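Local coordinates for beta-1,3-1,4-glucanase (PDB 5H4R), which hydrolyses mixed-linkage beta-1,3-1,4-glucans such as lichenan as a family 5 glycoside hydrolase, and holds cellotetraose in its cleft here, at residues Gly325-Arg330 against Val340-Tyr345; Gly334-Arg339 against Pro385-Ala390; Phe279-Pro284 against Glu370-Leu375; Arg348-Arg351 against Thr356-Trp359. The protein carries 1 engineered substitution. All blocks are in the same frame, centred on the assembly; numbering follows the deposited sequence.

In the fold
Following the chain, residues 279-284 open contact 3. Next come 325-330, at the end of barrel strand 322-327, which open contact 1. Helix 336-352 then begins, and 334-339 open contact 2 before 340-345 close contact 1, so contacts 1 and 2 cross. Contact 4 is a short closure from the last turns of that helix, 348-351, into the last barrel strand, 356-359. Residues 370-375 close contact 3, whose span holds contacts 1 and 4. Finally 385-390 close contact 2, which crosses contact 3 and also spans contact 4. Together they tie the last beta-alpha-beta unit to the C-terminal helix 385-395 and to the glucan cleft.

Contact 1: residues Gly325-Arg330 against Val340-Tyr345; sequences GEFGAR and VEFAAY. With BGC (beta-D-glucopyranose), chain B.
Phe342 reaches out from helix 336-352 and packs beside Phe327, Gly328 and Ala329, where strand 322-327 runs into its following loop. Phe342 buries more surface than any other residue here. CG is anti to the backbone N (chi1 166°), which sends the ring away from the helix axis toward residues 327-329. CE2 and CD2 lean on the methyl of Ala329, with CB of Ala329 3.7 Å from CE2 of Phe342. CZ of Phe342 sits 3.7 Å from the carbonyl O of Gly328. That oxygen is buried and has no hydrogen-bond partner in the model.

Phe327 meets the same ring. Its CD2 is 4.0 Å from CE2 of Phe342, and that CE2 lies at the edge of the Phe327 ring, near its plane. The two side chains run antiparallel as they pass. No hydrogen bond crosses the contact; it is apolar packing.

Glu326, next to Phe327 in the strand, serves the cleft. Its OE2 accepts a hydrogen bond of 2.8 Å from O2 of the chain B glucose, and Arg98 and Tyr274 hold its carboxylate. Its position at the end of the seventh barrel strand is consistent with that of the family 5 nucleophile.

The contact is the strand-to-helix half of a beta-alpha-beta unit of the TIM barrel. Phe327 also stacks on Tyr346 and meets Trp359 edge-to-face, while Phe342 touches Ile304 of helix 298-316 and Ala343 packs on helix 385-395.

Contact 2: residues Gly334-Arg339 against Pro385-Ala390; sequences GNLQSR and PEIVSA
A methyl group sits on a guanidinium here: CD1 of Ile387 lies over the centre of one face of Arg339, 3.6 Å from CZ of Arg339. The same methyl is 3.9 Å from CB of Arg339. The arginine chain bends at chi3 (-67°), which folds its flat end back over the isoleucine. Ile387 gives up the most surface of the contact, and its CG1 also meets CD1 of Leu336 at 4.0 Å.

Leu336 divides its two methyls between neighbouring residues of helix 385-395. CD1 goes to Ile387. CD2 rests against the carboxylate of Glu386, 3.8 Å from OE1 of Glu386, with the two side chains crossing at about a right angle. Replacing Leu336 with an alanine would probably open a gap between the helices, leaving CG1 of Ile387 and the carboxylate of Glu386 without this apolar neighbour.

The contact joins the first turn of helix 336-352 to the first turn of the C-terminal helix 385-395, on the outer side of the barrel. No hydrogen bond links the two segments. The charged groups find their polar partners in other residues: Arg339 NH1 bonds to the carbonyl O of Ala329, Tyr384 makes a cation-pi contact with Arg339, and Glu386 forms a salt bridge with Arg22. The helices are therefore joined by van der Waals contact, much of it methyl groups against flat charged groups.

Contact 3: residues Phe279-Pro284 against Glu370-Leu375; sequences FALQAP and ENFGLL. With BGC (beta-D-glucopyranose), chain C; BGC (beta-D-glucopyranose), chain B.
Ala280 ends helix 277-280 with its carbonyl O 3.6 Å from CE1 of Phe372, Leu281 is the first residue to leave helical backbone angles, and the facing segment 370-375 makes an inverse gamma turn at Asn371. The carbonyl of Ala280 comes at the Phe372 ring obliquely; it also accepts the backbone N-H of Arg330.

Leu281 supplies the apolar part. With CG anti to the backbone N (chi1 177°), its CD1 is carried to the edge of the Phe372 ring, in the ring plane and 3.7 Å from CZ of Phe372. The same methyl lies 3.8 Å from O6 of the chain B glucose. Glu370 OE1 also lies at the ring edge, in plane.

Glu370 is extended beyond CG and puts OE1 between two sugars joined through O4 of the chain B unit. OE1 of Glu370 accepts hydrogen bonds from O6 of the chain B glucose (2.7 Å) and O2 of the chain C glucose (2.8 Å). C6 of the chain B unit lies 4.1 Å from CE2 of Phe372. Exchanging Phe372 for a serine would probably deprive the Leu281 methyl and the C6 group of their apolar neighbour and leave the Glu370 carboxylate freer to shift.

One carboxylate oxygen thus takes a hydroxyl from each of two successive glucose units, while the hydrocarbon of Leu281 and Phe372 lies by the C6-O6 arm of the chain B glucose.

Contact 4: residues Arg348-Arg351 against Thr356-Trp359; sequences RAAR and TCCW
Ala350 and Arg351 meet Cys357 and Thr356 where helix 336-352 turns back into strand 356-361. This is the helix-to-strand return of a beta-alpha-beta unit in the TIM barrel. The backbones approach most closely at Arg351 and Thr356, 6.2 Å between their CA atoms.

Along the helix, Arg348 comes first, with NH2 bonded to the carbonyl O of Ile30. Ala349 then packs on Ile304 and Met308 of helix 298-316.

Ala350 is the first to touch the strand. Its methyl points at the barrel and lies against the sulfur of Cys357, with CB of Ala350 3.3 Å from SG of Cys357. This is a short contact, so the packing here is close. Cys357 in turn touches Ile324 and Phe327 of the adjoining strand.

Arg351 follows with a polar link. Bends at chi2 and chi3, both 60°, curl its chain so that the two side chains lie side by side and the guanidinium presents NH1 and NH2 to OG1 of Thr356. NE is bonded to the carbonyl O of Ala395, which ties the end of the C-terminal helix to the same group. Thr356 OG1 is also hydrogen-bonded to the carbonyl O of Val44, so this buried hydroxyl joins three parts of the chain. In the plane of the guanidinium, OG1 of Thr356 receives two bonds: the straighter from NH2 of Arg351 (2.9 Å, 156°), the more bent from NH1 of Arg351 (3.2 Å, 139°).

Contact 1: residues Gly325-Arg330 against Val340-Tyr345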
loop_
_atom_site.group_PDB
_atom_site.type_symbol
_atom_site.label_atom_id
_atom_site.label_comp_id
_atom_site.label_asym_id
_atom_site.label_seq_id
_atom_site.Cartn_x
_atom_site.Cartn_y
_atom_site.Cartn_z
ATOM N N GLY A 325 3.046 2.644 1.180
ATOM C CA GLY A 325 1.643 2.307 1.127
ATOM C C GLY A 325 1.178 1.384 2.232
ATOM O O GLY A 325 -0.029 1.268 2.453
ATOM N N GLU A 326 2.108 0.682 2.876
ATOM C CA GLU A 326 1.785 -0.185 4.015
ATOM C C GLU A 326 2.943 -0.199 4.997
ATOM O O GLU A 326 4.093 -0.422 4.600
ATOM C CB GLU A 326 1.503 -1.641 3.610
ATOM C CG GLU A 326 0.298 -1.876 2.746
ATOM C CD GLU A 326 0.109 -3.340 2.380
ATOM O OE1 GLU A 326 0.644 -4.220 3.112
ATOM O OE2 GLU A 326 -0.575 -3.621 1.359
ATOM N N PHE A 327 2.609 0.026 6.265
ATOM C CA PHE A 327 3.447 -0.309 7.396
ATOM C C PHE A 327 2.527 -0.563 8.575
ATOM O O PHE A 327 1.315 -0.320 8.525
ATOM C CB PHE A 327 4.460 0.805 7.743
ATOM C CG PHE A 327 3.896 1.902 8.587
ATOM C CD1 PHE A 327 2.932 2.773 8.071
ATOM C CD2 PHE A 327 4.326 2.112 9.894
ATOM C CE1 PHE A 327 2.405 3.791 8.844
ATOM C CE2 PHE A 327 3.796 3.141 10.651
ATOM C CZ PHE A 327 2.839 3.976 10.120
ATOM N N GLY A 328 3.116 -1.063 9.646
ATOM C CA GLY A 328 2.380 -1.265 10.880
ATOM C C GLY A 328 3.192 -2.135 11.804
ATOM O O GLY A 328 4.249 -2.639 11.442
ATOM N N ALA A 329 2.685 -2.279 13.033
ATOM C CA ALA A 329 3.245 -3.214 14.010
ATOM C C ALA A 329 2.083 -3.992 14.598
ATOM O O ALA A 329 1.115 -3.395 15.077
ATOM C CB ALA A 329 4.026 -2.479 15.094
ATOM N N ARG A 330 2.164 -5.309 14.510
ATOM C CA ARG A 330 1.106 -6.167 15.013
ATOM C C ARG A 330 1.182 -6.252 16.530
ATOM O O ARG A 330 2.256 -6.191 17.122
ATOM C CB ARG A 330 1.211 -7.558 14.391
ATOM C CG ARG A 330 2.458 -8.322 14.781
ATOM C CD ARG A 330 2.694 -9.549 13.885
ATOM N NE ARG A 330 1.713 -10.614 14.120
ATOM C CZ ARG A 330 1.655 -11.736 13.404
ATOM N NH1 ARG A 330 2.498 -11.923 12.386
ATOM N NH2 ARG A 330 0.763 -12.681 13.689
ATOM N N VAL A 340 3.358 2.305 20.247
ATOM C CA VAL A 340 3.193 3.765 20.249
ATOM C C VAL A 340 4.505 4.466 19.884
ATOM O O VAL A 340 4.547 5.363 19.022
ATOM C CB VAL A 340 2.659 4.217 21.621
ATOM C CG1 VAL A 340 2.794 5.723 21.824
ATOM C CG2 VAL A 340 1.211 3.784 21.818
ATOM N N GLU A 341 5.607 4.065 20.520
ATOM C CA GLU A 341 6.889 4.683 20.196
ATOM C C GLU A 341 7.289 4.402 18.753
ATOM O O GLU A 341 7.754 5.307 18.041
ATOM C CB GLU A 341 7.968 4.201 21.159
ATOM C CG GLU A 341 7.790 4.727 22.573
ATOM C CD GLU A 341 8.847 4.230 23.567
ATOM O OE1 GLU A 341 10.031 4.046 23.185
ATOM O OE2 GLU A 341 8.482 4.001 24.751
ATOM N N PHE A 342 7.125 3.146 18.310
ATOM C CA PHE A 342 7.367 2.768 16.921
ATOM C C PHE A 342 6.595 3.659 15.957
ATOM O O PHE A 342 7.150 4.140 14.958
ATOM C CB PHE A 342 6.963 1.303 16.719
ATOM C CG PHE A 342 6.849 0.873 15.284
ATOM C CD1 PHE A 342 7.947 0.442 14.571
ATOM C CD2 PHE A 342 5.603 0.863 14.655
ATOM C CE1 PHE A 342 7.815 0.036 13.239
ATOM C CE2 PHE A 342 5.464 0.458 13.341
ATOM C CZ PHE A 342 6.564 0.038 12.630
ATOM N N ALA A 343 5.296 3.832 16.206
ATOM C CA ALA A 343 4.459 4.512 15.226
ATOM C C ALA A 343 4.825 5.978 15.115
ATOM O O ALA A 343 4.897 6.527 14.000
ATOM C CB ALA A 343 2.980 4.364 15.591
ATOM N N ALA A 344 5.084 6.625 16.247
ATOM C CA ALA A 344 5.517 8.010 16.215
ATOM C C ALA A 344 6.841 8.135 15.477
ATOM O O ALA A 344 7.023 9.036 14.653
ATOM C CB ALA A 344 5.648 8.549 17.639
ATOM N N TYR A 345 7.798 7.266 15.800
ATOM C CA TYR A 345 9.118 7.373 15.197
ATOM C C TYR A 345 9.053 7.135 13.698
ATOM O O TYR A 345 9.642 7.889 12.912
ATOM C CB TYR A 345 10.090 6.388 15.852
ATOM C CG TYR A 345 11.494 6.557 15.330
ATOM C CD1 TYR A 345 12.359 7.464 15.926
ATOM C CD2 TYR A 345 11.949 5.824 14.251
ATOM C CE1 TYR A 345 13.649 7.642 15.450
ATOM C CE2 TYR A 345 13.261 5.992 13.766
ATOM C CZ TYR A 345 14.088 6.901 14.365
ATOM O OH TYR A 345 15.371 7.076 13.906
HETATM C C2 BGC B . 0.173 -7.371 2.072
HETATM C C3 BGC B . -1.074 -7.344 2.938
HETATM C C4 BGC B . -0.757 -8.122 4.203
HETATM C C5 BGC B . 0.195 -7.226 4.991
HETATM C C6 BGC B . 0.631 -7.868 6.313
HETATM C C1 BGC B . 1.488 -7.329 2.872
HETATM O O2 BGC B . 0.108 -6.313 1.093
HETATM O O3 BGC B . -2.119 -7.960 2.192
HETATM O O4 BGC B . -1.968 -8.303 4.930
HETATM O O5 BGC B . 1.354 -6.891 4.226
HETATM O O6 BGC B . 1.135 -9.199 6.157
#

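Contact 2: residues Gly334-Arg339 against Pro385-Ala390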
loop_
_atom_site.group_PDB
_atom_site.type_symbol
_atom_site.label_atom_id
_atom_site.label_comp_id
_atom_site.label_asym_id
_atom_site.label_seq_id
_atom_site.Cartn_x
_atom_site.Cartn_y
_atom_site.Cartn_z
ATOM N N GLY A 334 0.007 -7.378 24.003
ATOM C CA GLY A 334 -0.251 -6.139 24.719
ATOM C C GLY A 334 0.885 -5.146 24.784
ATOM O O GLY A 334 0.974 -4.372 25.756
ATOM N N ASN A 335 1.725 -5.100 23.753
ATOM C CA ASN A 335 2.944 -4.292 23.744
ATOM C C ASN A 335 2.666 -2.873 23.250
ATOM O O ASN A 335 3.295 -2.366 22.326
ATOM C CB ASN A 335 4.022 -4.985 22.896
ATOM C CG ASN A 335 3.648 -5.134 21.439
ATOM O OD1 ASN A 335 2.475 -5.171 21.061
ATOM N ND2 ASN A 335 4.681 -5.256 20.595
ATOM N N LEU A 336 1.734 -2.207 23.944
ATOM C CA LEU A 336 1.213 -0.939 23.450
ATOM C C LEU A 336 2.286 0.141 23.457
ATOM O O LEU A 336 2.448 0.865 22.474
ATOM C CB LEU A 336 0.019 -0.499 24.287
ATOM C CG LEU A 336 -0.607 0.834 23.891
ATOM C CD1 LEU A 336 -1.108 0.791 22.445
ATOM C CD2 LEU A 336 -1.747 1.179 24.857
ATOM N N GLN A 337 2.999 0.293 24.575
ATOM C CA GLN A 337 3.986 1.366 24.656
ATOM C C GLN A 337 5.011 1.245 23.535
ATOM O O GLN A 337 5.392 2.251 22.912
ATOM C CB GLN A 337 4.674 1.344 26.020
ATOM C CG GLN A 337 5.718 2.419 26.160
ATOM C CD GLN A 337 5.118 3.816 26.118
ATOM O OE1 GLN A 337 4.066 4.086 26.735
ATOM N NE2 GLN A 337 5.797 4.725 25.421
ATOM N N SER A 338 5.479 0.020 23.256
ATOM C CA SER A 338 6.415 -0.167 22.145
ATOM C C SER A 338 5.799 0.225 20.808
ATOM O O SER A 338 6.458 0.847 19.967
ATOM C CB SER A 338 6.887 -1.616 22.064
ATOM O OG SER A 338 7.752 -1.961 23.133
ATOM N N ARG A 339 4.552 -0.184 20.559
ATOM C CA ARG A 339 3.938 0.125 19.277
ATOM C C ARG A 339 3.654 1.623 19.137
ATOM O O ARG A 339 3.744 2.165 18.028
ATOM C CB ARG A 339 2.680 -0.706 19.095
ATOM C CG ARG A 339 2.956 -2.177 18.999
ATOM C CD ARG A 339 1.872 -2.905 18.248
ATOM N NE ARG A 339 0.618 -2.873 18.992
ATOM C CZ ARG A 339 -0.610 -2.896 18.465
ATOM N NH1 ARG A 339 -0.822 -2.929 17.150
ATOM N NH2 ARG A 339 -1.645 -2.891 19.279
ATOM N N PRO A 385 -6.275 4.206 20.359
ATOM C CA PRO A 385 -6.175 5.637 20.030
ATOM C C PRO A 385 -4.782 6.199 20.279
ATOM O O PRO A 385 -4.393 7.192 19.643
ATOM C CB PRO A 385 -7.222 6.277 20.943
ATOM C CG PRO A 385 -7.367 5.322 22.088
ATOM C CD PRO A 385 -7.160 3.943 21.497
ATOM N N GLU A 386 -4.014 5.584 21.178
ATOM C CA GLU A 386 -2.661 6.054 21.456
ATOM C C GLU A 386 -1.757 5.919 20.236
ATOM O O GLU A 386 -0.872 6.756 20.015
ATOM C CB GLU A 386 -2.074 5.288 22.625
ATOM C CG GLU A 386 -2.915 5.393 23.916
ATOM C CD GLU A 386 -3.988 4.310 24.085
ATOM O OE1 GLU A 386 -4.271 3.516 23.151
ATOM O OE2 GLU A 386 -4.551 4.272 25.206
ATOM N N ILE A 387 -1.920 4.838 19.468
ATOM C CA ILE A 387 -1.130 4.656 18.256
ATOM C C ILE A 387 -1.531 5.700 17.230
ATOM O O ILE A 387 -0.685 6.296 16.561
ATOM C CB ILE A 387 -1.292 3.223 17.708
ATOM C CG1 ILE A 387 -0.713 2.190 18.687
ATOM C CG2 ILE A 387 -0.640 3.084 16.343
ATOM C CD1 ILE A 387 -0.880 0.710 18.282
ATOM N N VAL A 388 -2.837 5.939 17.081
ATOM C CA VAL A 388 -3.306 6.944 16.131
ATOM C C VAL A 388 -2.761 8.312 16.515
ATOM O O VAL A 388 -2.188 9.023 15.686
ATOM C CB VAL A 388 -4.840 6.941 16.050
ATOM C CG1 VAL A 388 -5.328 8.053 15.140
ATOM C CG2 VAL A 388 -5.344 5.582 15.533
ATOM N N SER A 389 -2.879 8.669 17.796
ATOM C CA SER A 389 -2.409 9.972 18.250
ATOM C C SER A 389 -0.907 10.109 18.070
ATOM O O SER A 389 -0.407 11.207 17.769
ATOM C CB SER A 389 -2.775 10.181 19.715
ATOM O OG SER A 389 -4.165 10.319 19.845
ATOM N N ALA A 390 -0.176 9.016 18.274
ATOM C CA ALA A 390 1.272 9.034 18.081
ATOM C C ALA A 390 1.621 9.385 16.643
ATOM O O ALA A 390 2.543 10.176 16.391
ATOM C CB ALA A 390 1.868 7.674 18.455
#

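Contact 3: residues Phe279-Pro284 against Glu370-Leu375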
loop_
_atom_site.group_PDB
_atom_site.type_symbol
_atom_site.label_atom_id
_atom_site.label_comp_id
_atom_site.label_asym_id
_atom_site.label_seq_id
_atom_site.Cartn_x
_atom_site.Cartn_y
_atom_site.Cartn_z
ATOM N N PHE A 279 10.166 -7.153 15.039
ATOM C CA PHE A 279 9.200 -6.465 15.890
ATOM C C PHE A 279 7.829 -6.300 15.234
ATOM O O PHE A 279 6.801 -6.635 15.830
ATOM C CB PHE A 279 9.727 -5.072 16.284
ATOM C CG PHE A 279 8.726 -4.248 17.005
ATOM C CD1 PHE A 279 8.382 -4.527 18.304
ATOM C CD2 PHE A 279 8.080 -3.193 16.363
ATOM C CE1 PHE A 279 7.429 -3.787 18.958
ATOM C CE2 PHE A 279 7.135 -2.453 17.024
ATOM C CZ PHE A 279 6.813 -2.733 18.312
ATOM N N ALA A 280 7.805 -5.778 14.008
ATOM C CA ALA A 280 6.577 -5.268 13.412
ATOM C C ALA A 280 5.689 -6.348 12.809
ATOM O O ALA A 280 4.466 -6.250 12.897
ATOM C CB ALA A 280 6.948 -4.264 12.339
ATOM N N LEU A 281 6.278 -7.358 12.181
ATOM C CA LEU A 281 5.515 -8.274 11.338
ATOM C C LEU A 281 5.716 -9.740 11.696
ATOM O O LEU A 281 4.772 -10.522 11.589
ATOM C CB LEU A 281 5.876 -8.012 9.886
ATOM C CG LEU A 281 5.240 -8.922 8.840
ATOM C CD1 LEU A 281 3.742 -8.823 8.890
ATOM C CD2 LEU A 281 5.767 -8.518 7.457
ATOM N N GLN A 282 6.913 -10.138 12.133
ATOM C CA GLN A 282 7.129 -11.516 12.549
ATOM C C GLN A 282 6.156 -11.895 13.659
ATOM O O GLN A 282 5.891 -11.112 14.572
ATOM C CB GLN A 282 8.575 -11.716 13.020
ATOM C CG GLN A 282 8.919 -13.156 13.238
ATOM C CD GLN A 282 10.415 -13.370 13.414
ATOM O OE1 GLN A 282 11.152 -12.444 13.735
ATOM N NE2 GLN A 282 10.867 -14.596 13.201
ATOM N N ALA A 283 5.603 -13.108 13.567
ATOM C CA ALA A 283 4.593 -13.508 14.521
ATOM C C ALA A 283 5.230 -13.711 15.885
ATOM O O ALA A 283 6.376 -14.160 15.979
ATOM C CB ALA A 283 3.903 -14.801 14.094
ATOM N N PRO A 284 4.489 -13.437 16.957
ATOM C CA PRO A 284 5.103 -13.474 18.285
ATOM C C PRO A 284 5.502 -14.864 18.735
ATOM O O PRO A 284 6.372 -14.978 19.603
ATOM C CB PRO A 284 4.028 -12.851 19.188
ATOM C CG PRO A 284 2.744 -12.958 18.422
ATOM C CD PRO A 284 3.102 -12.929 16.984
ATOM N N GLU A 370 -2.728 -11.905 12.197
ATOM C CA GLU A 370 -1.901 -10.698 12.213
ATOM C C GLU A 370 -2.731 -9.550 12.772
ATOM O O GLU A 370 -3.554 -8.956 12.069
ATOM C CB GLU A 370 -1.410 -10.383 10.810
ATOM C CG GLU A 370 -0.606 -11.504 10.203
ATOM C CD GLU A 370 -0.083 -11.220 8.805
ATOM O OE1 GLU A 370 -0.307 -10.103 8.296
ATOM O OE2 GLU A 370 0.544 -12.141 8.217
ATOM N N ASN A 371 -2.487 -9.187 14.020
ATOM C CA ASN A 371 -3.405 -8.289 14.720
ATOM C C ASN A 371 -2.922 -6.842 14.590
ATOM O O ASN A 371 -2.355 -6.214 15.500
ATOM C CB ASN A 371 -3.588 -8.770 16.151
ATOM C CG ASN A 371 -4.255 -10.142 16.202
ATOM O OD1 ASN A 371 -5.026 -10.503 15.294
ATOM N ND2 ASN A 371 -3.950 -10.922 17.245
ATOM N N PHE A 372 -3.213 -6.286 13.417
ATOM C CA PHE A 372 -2.828 -4.941 13.034
ATOM C C PHE A 372 -3.954 -3.922 13.229
ATOM O O PHE A 372 -3.780 -2.753 12.884
ATOM C CB PHE A 372 -2.408 -4.935 11.552
ATOM C CG PHE A 372 -1.023 -5.481 11.278
ATOM C CD1 PHE A 372 0.095 -4.720 11.596
ATOM C CD2 PHE A 372 -0.841 -6.688 10.625
ATOM C CE1 PHE A 372 1.371 -5.179 11.310
ATOM C CE2 PHE A 372 0.431 -7.158 10.324
ATOM C CZ PHE A 372 1.543 -6.393 10.685
ATOM N N GLY A 373 -5.102 -4.343 13.754
ATOM C CA GLY A 373 -6.250 -3.466 13.808
ATOM C C GLY A 373 -6.029 -2.281 14.725
ATOM O O GLY A 373 -5.371 -2.383 15.772
ATOM N N LEU A 374 -6.623 -1.145 14.321
ATOM C CA LEU A 374 -6.737 0.055 15.145
ATOM C C LEU A 374 -8.185 0.440 15.399
ATOM O O LEU A 374 -8.569 0.659 16.557
ATOM C CB LEU A 374 -6.001 1.234 14.477
ATOM C CG LEU A 374 -4.516 1.011 14.203
ATOM C CD1 LEU A 374 -3.940 2.223 13.495
ATOM C CD2 LEU A 374 -3.706 0.708 15.462
ATOM N N LEU A 375 -8.990 0.493 14.352
ATOM C CA LEU A 375 -10.401 0.821 14.442
ATOM C C LEU A 375 -11.218 -0.465 14.578
ATOM O O LEU A 375 -11.144 -1.341 13.707
ATOM C CB LEU A 375 -10.823 1.594 13.192
ATOM C CG LEU A 375 -12.301 1.988 13.185
ATOM C CD1 LEU A 375 -12.660 2.962 14.301
ATOM C CD2 LEU A 375 -12.633 2.572 11.806
HETATM C C2 BGC C . -3.210 -9.554 6.519
HETATM C C3 BGC C . -3.501 -10.968 7.001
HETATM C C4 BGC C . -3.960 -11.818 5.818
HETATM C C5 BGC C . -2.938 -11.734 4.680
HETATM C C6 BGC C . -3.403 -12.463 3.428
HETATM C C1 BGC C . -2.184 -9.617 5.401
HETATM O O2 BGC C . -2.713 -8.780 7.619
HETATM O O3 BGC C . -4.530 -10.870 7.996
HETATM O O4 BGC C . -3.981 -13.183 6.266
HETATM O O5 BGC C . -2.727 -10.390 4.329
HETATM O O6 BGC C . -2.299 -12.558 2.499
HETATM C C2 BGC B . 0.173 -7.371 2.072
HETATM C C3 BGC B . -1.074 -7.344 2.938
HETATM C C4 BGC B . -0.757 -8.122 4.203
HETATM C C5 BGC B . 0.195 -7.226 4.991
HETATM C C6 BGC B . 0.631 -7.868 6.313
HETATM C C1 BGC B . 1.488 -7.329 2.872
HETATM O O2 BGC B . 0.108 -6.313 1.093
HETATM O O3 BGC B . -2.119 -7.960 2.192
HETATM O O4 BGC B . -1.968 -8.303 4.930
HETATM O O5 BGC B . 1.354 -6.891 4.226
HETATM O O6 BGC B . 1.135 -9.199 6.157
#

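Contact 4: residues Arg348-Arg351 against Thr356-Trp359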
loop_
_atom_site.group_PDB
_atom_site.type_symbol
_atom_site.label_atom_id
_atom_site.label_comp_id
_atom_site.label_asym_id
_atom_site.label_seq_id
_atom_site.Cartn_x
_atom_site.Cartn_y
_atom_site.Cartn_z
ATOM N N ARG A 348 7.478 10.123 11.879
ATOM C CA ARG A 348 8.360 11.295 11.831
ATOM C C ARG A 348 9.582 11.054 10.942
ATOM O O ARG A 348 9.988 11.940 10.169
ATOM C CB ARG A 348 8.818 11.679 13.233
ATOM C CG ARG A 348 9.825 12.854 13.268
ATOM C CD ARG A 348 9.291 14.113 12.622
ATOM N NE ARG A 348 10.373 15.053 12.326
ATOM C CZ ARG A 348 10.310 16.006 11.392
ATOM N NH1 ARG A 348 9.223 16.158 10.655
ATOM N NH2 ARG A 348 11.351 16.807 11.182
ATOM N N ALA A 349 10.201 9.879 11.062
ATOM C CA ALA A 349 11.334 9.557 10.202
ATOM C C ALA A 349 10.958 9.717 8.733
ATOM O O ALA A 349 11.735 10.242 7.928
ATOM C CB ALA A 349 11.827 8.144 10.477
ATOM N N ALA A 350 9.780 9.244 8.358
ATOM C CA ALA A 350 9.330 9.378 6.979
ATOM C C ALA A 350 9.090 10.841 6.618
ATOM O O ALA A 350 9.547 11.329 5.569
ATOM C CB ALA A 350 8.055 8.558 6.795
ATOM N N ARG A 351 8.373 11.561 7.469
ATOM C CA ARG A 351 8.025 12.936 7.139
ATOM C C ARG A 351 9.263 13.798 7.031
ATOM O O ARG A 351 9.327 14.702 6.194
ATOM C CB ARG A 351 7.070 13.537 8.180
ATOM C CG ARG A 351 6.781 15.039 7.975
ATOM C CD ARG A 351 6.138 15.351 6.596
ATOM N NE ARG A 351 4.882 14.624 6.520
ATOM C CZ ARG A 351 4.467 13.884 5.503
ATOM N NH1 ARG A 351 5.155 13.808 4.359
ATOM N NH2 ARG A 351 3.311 13.245 5.629
ATOM N N THR A 356 5.224 10.056 2.915
ATOM C CA THR A 356 3.975 9.795 3.616
ATOM C C THR A 356 3.724 8.292 3.709
ATOM O O THR A 356 4.044 7.533 2.782
ATOM C CB THR A 356 2.812 10.489 2.895
ATOM O OG1 THR A 356 2.959 11.897 3.073
ATOM C CG2 THR A 356 1.443 10.055 3.435
ATOM N N CYS A 357 3.129 7.873 4.831
ATOM C CA CYS A 357 2.926 6.474 5.186
ATOM C C CYS A 357 1.444 6.138 5.354
ATOM O O CYS A 357 0.658 6.981 5.787
ATOM C CB CYS A 357 3.611 6.162 6.523
ATOM S SG CYS A 357 5.309 6.702 6.706
ATOM N N CYS A 358 1.097 4.854 5.156
ATOM C CA CYS A 358 -0.259 4.349 5.378
ATOM C C CYS A 358 -0.230 3.100 6.262
ATOM O O CYS A 358 0.374 2.089 5.888
ATOM C CB CYS A 358 -0.954 3.997 4.064
ATOM S SG CYS A 358 -0.891 5.309 2.800
ATOM N N TRP A 359 -0.910 3.165 7.410
ATOM C CA TRP A 359 -1.000 2.020 8.313
ATOM C C TRP A 359 -1.933 0.942 7.766
ATOM O O TRP A 359 -3.013 1.224 7.224
ATOM C CB TRP A 359 -1.505 2.489 9.680
ATOM C CG TRP A 359 -1.572 1.394 10.735
ATOM C CD1 TRP A 359 -2.538 0.422 10.860
ATOM C CD2 TRP A 359 -0.644 1.173 11.799
ATOM N NE1 TRP A 359 -2.255 -0.398 11.929
ATOM C CE2 TRP A 359 -1.091 0.036 12.518
ATOM C CE3 TRP A 359 0.538 1.813 12.209
ATOM C CZ2 TRP A 359 -0.419 -0.456 13.638
ATOM C CZ3 TRP A 359 1.214 1.320 13.335
ATOM C CH2 TRP A 359 0.730 0.197 14.033
#